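Local coordinates for uncharacterized protein AbaSI (Acinetobacter baumannii, PDB 4PAR), which cuts DNA containing 5-hydroxymethylcytosine as a modification-dependent restriction endonuclease, with a Vsr-like nuclease domain and an SRA-like domain, at residues N22-I34 with D61-E75. The protein carries 3 engineered substitutions. Residues are numbered along the deposited sequence; the frame is centred on the assembly and turned at random.
Sequences NKRYEAYVVSRII and DLYFPQLGIHIEVDE
Lys23, in the turn leading into helix 26-34, stretches past the end of strand 69-74 and forms a salt bridge from NZ to Asp61 OD2; NZ also donates to Val73 O, which it meets in the carbonyl plane on a lone pair, at 3.2 Å. The lysine chain is bent at chi3 (-86°) and crosses the Asp61 side chain at about a right angle. Asp61 OD2 has a second donor: Val73 N reaches its anti lone pair at 2.9 Å. That bond joins the two hairpin strands at a classic beta bulge, where Asp61 and Leu62 are opposed by Ile71. Glu26 CG lies beside Asp61 OD1; its own carboxylate, which takes the backbone N-H of Asn22 on OE1, comes near enough that the lysine charge probably offsets the like charges.

Glu75 meets the start of the helix. Its OE2 is met nearly along the C-O axis by Tyr25 N, at 2.8 Å and almost straight (174°), while Lys23 CB lies against the same oxygen. Tyr25 is the N-cap residue, so the carboxylate grips the backbone right where the helix begins.

Past this polar cluster, Val73 points at the helix, its CG2 meeting Val29 CB tip to tip at 3.6 Å and its CG1 lying near Tyr25 CB. Farther along, Leu62 CD1 meets Val30 CG1 and CD2 meets Ile33 CG2 (3.7 Å), while Ile34 CD1 touches both methyls. Ile33 CD1 reaches on to Ile71 CG2.

The helix thus packs on the 57-64/69-74 hairpin of the PD-(D/E)XK-type nuclease domain, roughly antiparallel to strand 69-74 (147°), with the short axes 9.0 Å apart. Strands 45-51 and 119-124 flank the hairpin in the sheet, and helix 136-159 packs alongside, its Ile143 against Ile33 and its Ile150 against Phe64.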
loop_
_atom_site.group_PDB
_atom_site.type_symbol
_atom_site.label_atom_id
_atom_site.label_comp_id
_atom_site.label_asym_id
_atom_site.label_seq_id
_atom_site.Cartn_x
_atom_site.Cartn_y
_atom_site.Cartn_z
ATOM N N ASN F 22 7.020 -11.147 15.363
ATOM C CA ASN F 22 7.092 -12.429 14.674
ATOM C C ASN F 22 6.727 -13.575 15.606
ATOM O O ASN F 22 6.004 -14.497 15.232
ATOM C CB ASN F 22 8.485 -12.640 14.095
ATOM C CG ASN F 22 8.790 -11.681 12.974
ATOM O OD1 ASN F 22 7.899 -11.304 12.213
ATOM N ND2 ASN F 22 10.050 -11.274 12.865
ATOM N N LYS F 23 7.232 -13.495 16.830
ATOM C CA LYS F 23 7.027 -14.533 17.825
ATOM C C LYS F 23 6.278 -14.003 19.042
ATOM O O LYS F 23 6.326 -12.814 19.344
ATOM C CB LYS F 23 8.371 -15.129 18.246
ATOM C CG LYS F 23 8.867 -16.210 17.310
ATOM C CD LYS F 23 10.302 -16.587 17.600
ATOM C CE LYS F 23 11.260 -15.673 16.862
ATOM N NZ LYS F 23 12.686 -16.064 17.065
ATOM N N ARG F 24 5.598 -14.908 19.739
ATOM C CA ARG F 24 4.740 -14.565 20.870
ATOM C C ARG F 24 5.490 -13.975 22.067
ATOM O O ARG F 24 5.038 -13.005 22.676
ATOM C CB ARG F 24 3.969 -15.811 21.307
ATOM C CG ARG F 24 3.123 -15.635 22.547
ATOM C CD ARG F 24 2.078 -16.719 22.623
ATOM N NE ARG F 24 1.797 -17.110 23.999
ATOM C CZ ARG F 24 0.824 -16.590 24.738
ATOM N NH1 ARG F 24 0.035 -15.651 24.229
ATOM N NH2 ARG F 24 0.640 -17.011 25.985
ATOM N N TYR F 25 6.628 -14.569 22.407
ATOM C CA TYR F 25 7.420 -14.128 23.551
ATOM C C TYR F 25 8.556 -13.173 23.174
ATOM O O TYR F 25 9.396 -12.848 24.015
ATOM C CB TYR F 25 7.977 -15.338 24.297
ATOM C CG TYR F 25 6.943 -16.015 25.170
ATOM C CD1 TYR F 25 5.795 -16.568 24.619
ATOM C CD2 TYR F 25 7.112 -16.095 26.544
ATOM C CE1 TYR F 25 4.843 -17.180 25.410
ATOM C CE2 TYR F 25 6.164 -16.708 27.344
ATOM C CZ TYR F 25 5.032 -17.248 26.772
ATOM O OH TYR F 25 4.087 -17.862 27.563
ATOM N N GLU F 26 8.592 -12.751 21.911
ATOM C CA GLU F 26 9.676 -11.910 21.391
ATOM C C GLU F 26 9.799 -10.546 22.094
ATOM O O GLU F 26 10.847 -10.218 22.660
ATOM C CB GLU F 26 9.480 -11.700 19.887
ATOM C CG GLU F 26 10.542 -10.842 19.222
ATOM C CD GLU F 26 10.059 -10.217 17.922
ATOM O OE1 GLU F 26 8.913 -10.513 17.503
ATOM O OE2 GLU F 26 10.827 -9.423 17.326
ATOM N N ALA F 27 8.723 -9.764 22.059
ATOM C CA ALA F 27 8.692 -8.442 22.681
ATOM C C ALA F 27 9.131 -8.468 24.137
ATOM O O ALA F 27 9.884 -7.600 24.576
ATOM C CB ALA F 27 7.306 -7.854 22.583
ATOM N N TYR F 28 8.667 -9.464 24.884
ATOM C CA TYR F 28 8.969 -9.523 26.307
ATOM C C TYR F 28 10.454 -9.690 26.547
ATOM O O TYR F 28 11.080 -8.912 27.276
ATOM C CB TYR F 28 8.224 -10.668 26.988
ATOM C CG TYR F 28 8.412 -10.652 28.486
ATOM C CD1 TYR F 28 7.655 -9.797 29.283
ATOM C CD2 TYR F 28 9.356 -11.465 29.105
ATOM C CE1 TYR F 28 7.820 -9.759 30.653
ATOM C CE2 TYR F 28 9.531 -11.433 30.485
ATOM C CZ TYR F 28 8.754 -10.574 31.252
ATOM O OH TYR F 28 8.902 -10.518 32.620
ATOM N N VAL F 29 11.002 -10.722 25.917
ATOM C CA VAL F 29 12.391 -11.093 26.100
ATOM C C VAL F 29 13.309 -9.970 25.654
ATOM O O VAL F 29 14.214 -9.567 26.391
ATOM C CB VAL F 29 12.723 -12.377 25.334
ATOM C CG1 VAL F 29 14.216 -12.636 25.351
ATOM C CG2 VAL F 29 11.962 -13.553 25.938
ATOM N N VAL F 30 13.054 -9.444 24.461
ATOM C CA VAL F 30 13.926 -8.420 23.912
ATOM C C VAL F 30 13.850 -7.139 24.732
ATOM O O VAL F 30 14.882 -6.583 25.122
ATOM C CB VAL F 30 13.587 -8.121 22.447
ATOM C CG1 VAL F 30 14.401 -6.931 21.941
ATOM C CG2 VAL F 30 13.840 -9.365 21.590
ATOM N N SER F 31 12.636 -6.676 25.011
ATOM C CA SER F 31 12.487 -5.423 25.742
ATOM C C SER F 31 13.137 -5.545 27.116
ATOM O O SER F 31 13.819 -4.615 27.575
ATOM C CB SER F 31 11.017 -5.025 25.871
ATOM O OG SER F 31 10.301 -5.953 26.665
ATOM N N ARG F 32 12.967 -6.697 27.762
ATOM C CA ARG F 32 13.563 -6.866 29.080
ATOM C C ARG F 32 15.090 -6.873 28.988
ATOM O O ARG F 32 15.763 -6.263 29.823
ATOM C CB ARG F 32 13.066 -8.138 29.772
ATOM C CG ARG F 32 13.606 -8.249 31.189
ATOM C CD ARG F 32 13.018 -9.401 31.970
ATOM N NE ARG F 32 13.760 -9.622 33.209
ATOM C CZ ARG F 32 13.472 -9.051 34.373
ATOM N NH1 ARG F 32 12.444 -8.214 34.474
ATOM N NH2 ARG F 32 14.211 -9.318 35.439
ATOM N N ILE F 33 15.635 -7.540 27.971
ATOM C CA ILE F 33 17.087 -7.536 27.767
ATOM C C ILE F 33 17.613 -6.116 27.615
ATOM O O ILE F 33 18.548 -5.713 28.310
ATOM C CB ILE F 33 17.512 -8.347 26.524
ATOM C CG1 ILE F 33 17.345 -9.844 26.775
ATOM C CG2 ILE F 33 18.968 -8.054 26.156
ATOM C CD1 ILE F 33 17.757 -10.692 25.609
ATOM N N ILE F 34 17.001 -5.355 26.714
ATOM C CA ILE F 34 17.438 -3.987 26.482
ATOM C C ILE F 34 17.352 -3.125 27.734
ATOM O O ILE F 34 18.337 -2.489 28.108
ATOM C CB ILE F 34 16.631 -3.324 25.378
ATOM C CG1 ILE F 34 16.781 -4.124 24.089
ATOM C CG2 ILE F 34 17.125 -1.907 25.163
ATOM C CD1 ILE F 34 18.222 -4.235 23.625
ATOM N N ASP F 61 15.955 -12.205 16.606
ATOM C CA ASP F 61 15.082 -11.274 17.311
ATOM C C ASP F 61 15.821 -10.050 17.840
ATOM O O ASP F 61 15.323 -8.930 17.731
ATOM C CB ASP F 61 14.373 -11.997 18.459
ATOM C CG ASP F 61 13.448 -13.095 17.968
ATOM O OD1 ASP F 61 12.655 -12.829 17.033
ATOM O OD2 ASP F 61 13.527 -14.223 18.506
ATOM N N LEU F 62 16.999 -10.257 18.418
ATOM C CA LEU F 62 17.811 -9.118 18.846
ATOM C C LEU F 62 19.261 -9.257 18.357
ATOM O O LEU F 62 19.829 -10.339 18.409
ATOM C CB LEU F 62 17.760 -8.974 20.368
ATOM C CG LEU F 62 18.495 -7.773 20.967
ATOM C CD1 LEU F 62 17.856 -6.482 20.509
ATOM C CD2 LEU F 62 18.513 -7.851 22.479
ATOM N N TYR F 63 19.848 -8.166 17.863
ATOM C CA TYR F 63 21.200 -8.211 17.290
ATOM C C TYR F 63 22.076 -7.019 17.673
ATOM O O TYR F 63 21.718 -5.871 17.425
ATOM C CB TYR F 63 21.108 -8.303 15.767
ATOM C CG TYR F 63 22.424 -8.158 15.028
ATOM C CD1 TYR F 63 23.577 -8.799 15.464
ATOM C CD2 TYR F 63 22.503 -7.396 13.872
ATOM C CE1 TYR F 63 24.770 -8.673 14.777
ATOM C CE2 TYR F 63 23.690 -7.264 13.180
ATOM C CZ TYR F 63 24.820 -7.905 13.631
ATOM O OH TYR F 63 26.001 -7.768 12.932
ATOM N N PHE F 64 23.230 -7.306 18.269
ATOM C CA PHE F 64 24.242 -6.292 18.540
ATOM C C PHE F 64 25.401 -6.452 17.560
ATOM O O PHE F 64 26.184 -7.406 17.665
ATOM C CB PHE F 64 24.753 -6.394 19.977
ATOM C CG PHE F 64 23.677 -6.287 21.012
ATOM C CD1 PHE F 64 23.260 -5.048 21.472
ATOM C CD2 PHE F 64 23.092 -7.424 21.539
ATOM C CE1 PHE F 64 22.273 -4.950 22.433
ATOM C CE2 PHE F 64 22.105 -7.332 22.496
ATOM C CZ PHE F 64 21.696 -6.094 22.944
ATOM N N PRO F 65 25.504 -5.522 16.599
ATOM C CA PRO F 65 26.488 -5.528 15.512
ATOM C C PRO F 65 27.913 -5.317 15.986
ATOM O O PRO F 65 28.833 -5.924 15.442
ATOM C CB PRO F 65 26.045 -4.353 14.633
ATOM C CG PRO F 65 24.617 -4.131 14.983
ATOM C CD PRO F 65 24.533 -4.429 16.440
ATOM N N GLN F 66 28.090 -4.459 16.983
ATOM C CA GLN F 66 29.423 -4.137 17.471
ATOM C C GLN F 66 30.054 -5.334 18.159
ATOM O O GLN F 66 31.266 -5.522 18.102
ATOM C CB GLN F 66 29.366 -2.955 18.434
ATOM C CG GLN F 66 28.652 -1.750 17.871
ATOM C CD GLN F 66 28.533 -0.636 18.879
ATOM O OE1 GLN F 66 28.123 0.472 18.543
ATOM N NE2 GLN F 66 28.889 -0.922 20.125
ATOM N N LEU F 67 29.223 -6.126 18.828
ATOM C CA LEU F 67 29.697 -7.298 19.556
ATOM C C LEU F 67 29.529 -8.598 18.762
ATOM O O LEU F 67 29.990 -9.656 19.191
ATOM C CB LEU F 67 28.963 -7.424 20.896
ATOM C CG LEU F 67 29.228 -6.430 22.034
ATOM C CD1 LEU F 67 28.789 -5.013 21.693
ATOM C CD2 LEU F 67 28.526 -6.903 23.299
ATOM N N GLY F 68 28.890 -8.510 17.600
ATOM C CA GLY F 68 28.553 -9.692 16.827
ATOM C C GLY F 68 27.754 -10.698 17.637
ATOM O O GLY F 68 28.041 -11.890 17.613
ATOM N N ILE F 69 26.748 -10.220 18.363
ATOM C CA ILE F 69 25.963 -11.108 19.220
ATOM C C ILE F 69 24.485 -11.124 18.864
ATOM O O ILE F 69 23.866 -10.075 18.711
ATOM C CB ILE F 69 26.088 -10.718 20.700
ATOM C CG1 ILE F 69 27.515 -10.952 21.191
ATOM C CG2 ILE F 69 25.101 -11.505 21.538
ATOM C CD1 ILE F 69 27.651 -10.918 22.688
ATOM N N HIS F 70 23.916 -12.318 18.746
ATOM C CA HIS F 70 22.493 -12.433 18.496
ATOM C C HIS F 70 21.781 -13.074 19.666
ATOM O O HIS F 70 22.375 -13.800 20.463
ATOM C CB HIS F 70 22.210 -13.242 17.240
ATOM C CG HIS F 70 22.720 -12.614 15.985
ATOM N ND1 HIS F 70 21.901 -11.933 15.114
ATOM C CD2 HIS F 70 23.961 -12.585 15.444
ATOM C CE1 HIS F 70 22.617 -11.504 14.088
ATOM N NE2 HIS F 70 23.869 -11.882 14.267
ATOM N N ILE F 71 20.496 -12.775 19.759
ATOM C CA ILE F 71 19.616 -13.385 20.725
ATOM C C ILE F 71 18.357 -13.827 19.997
ATOM O O ILE F 71 17.711 -13.040 19.285
ATOM C CB ILE F 71 19.278 -12.427 21.867
ATOM C CG1 ILE F 71 20.535 -12.150 22.691
ATOM C CG2 ILE F 71 18.198 -13.018 22.747
ATOM C CD1 ILE F 71 20.646 -10.732 23.171
ATOM N N GLU F 72 18.045 -15.104 20.167
ATOM C CA GLU F 72 16.884 -15.729 19.558
ATOM C C GLU F 72 15.959 -16.302 20.627
ATOM O O GLU F 72 16.397 -17.059 21.501
ATOM C CB GLU F 72 17.326 -16.834 18.603
ATOM C CG GLU F 72 16.188 -17.595 17.966
ATOM C CD GLU F 72 16.667 -18.777 17.153
ATOM O OE1 GLU F 72 17.443 -19.596 17.688
ATOM O OE2 GLU F 72 16.269 -18.882 15.974
ATOM N N VAL F 73 14.686 -15.932 20.564
ATOM C CA VAL F 73 13.677 -16.579 21.384
ATOM C C VAL F 73 13.285 -17.922 20.765
ATOM O O VAL F 73 12.894 -17.981 19.592
ATOM C CB VAL F 73 12.423 -15.695 21.538
ATOM C CG1 VAL F 73 11.284 -16.500 22.135
ATOM C CG2 VAL F 73 12.742 -14.462 22.383
ATOM N N ASP F 74 13.423 -19.000 21.539
ATOM C CA ASP F 74 12.970 -20.320 21.109
ATOM C C ASP F 74 11.624 -20.644 21.729
ATOM O O ASP F 74 11.483 -20.741 22.948
ATOM C CB ASP F 74 13.977 -21.425 21.470
ATOM C CG ASP F 74 13.584 -22.805 20.892
ATOM O OD1 ASP F 74 12.455 -22.953 20.366
ATOM O OD2 ASP F 74 14.405 -23.747 20.965
ATOM N N GLU F 75 10.641 -20.725 20.856
ATOM C CA GLU F 75 9.373 -21.336 21.111
ATOM C C GLU F 75 9.291 -22.534 20.207
ATOM O O GLU F 75 8.931 -23.613 20.617
ATOM C CB GLU F 75 8.274 -20.382 20.725
ATOM C CG GLU F 75 8.583 -18.946 21.054
ATOM C CD GLU F 75 7.437 -18.036 20.709
ATOM O OE1 GLU F 75 6.481 -18.518 20.098
ATOM O OE2 GLU F 75 7.486 -16.848 21.040
#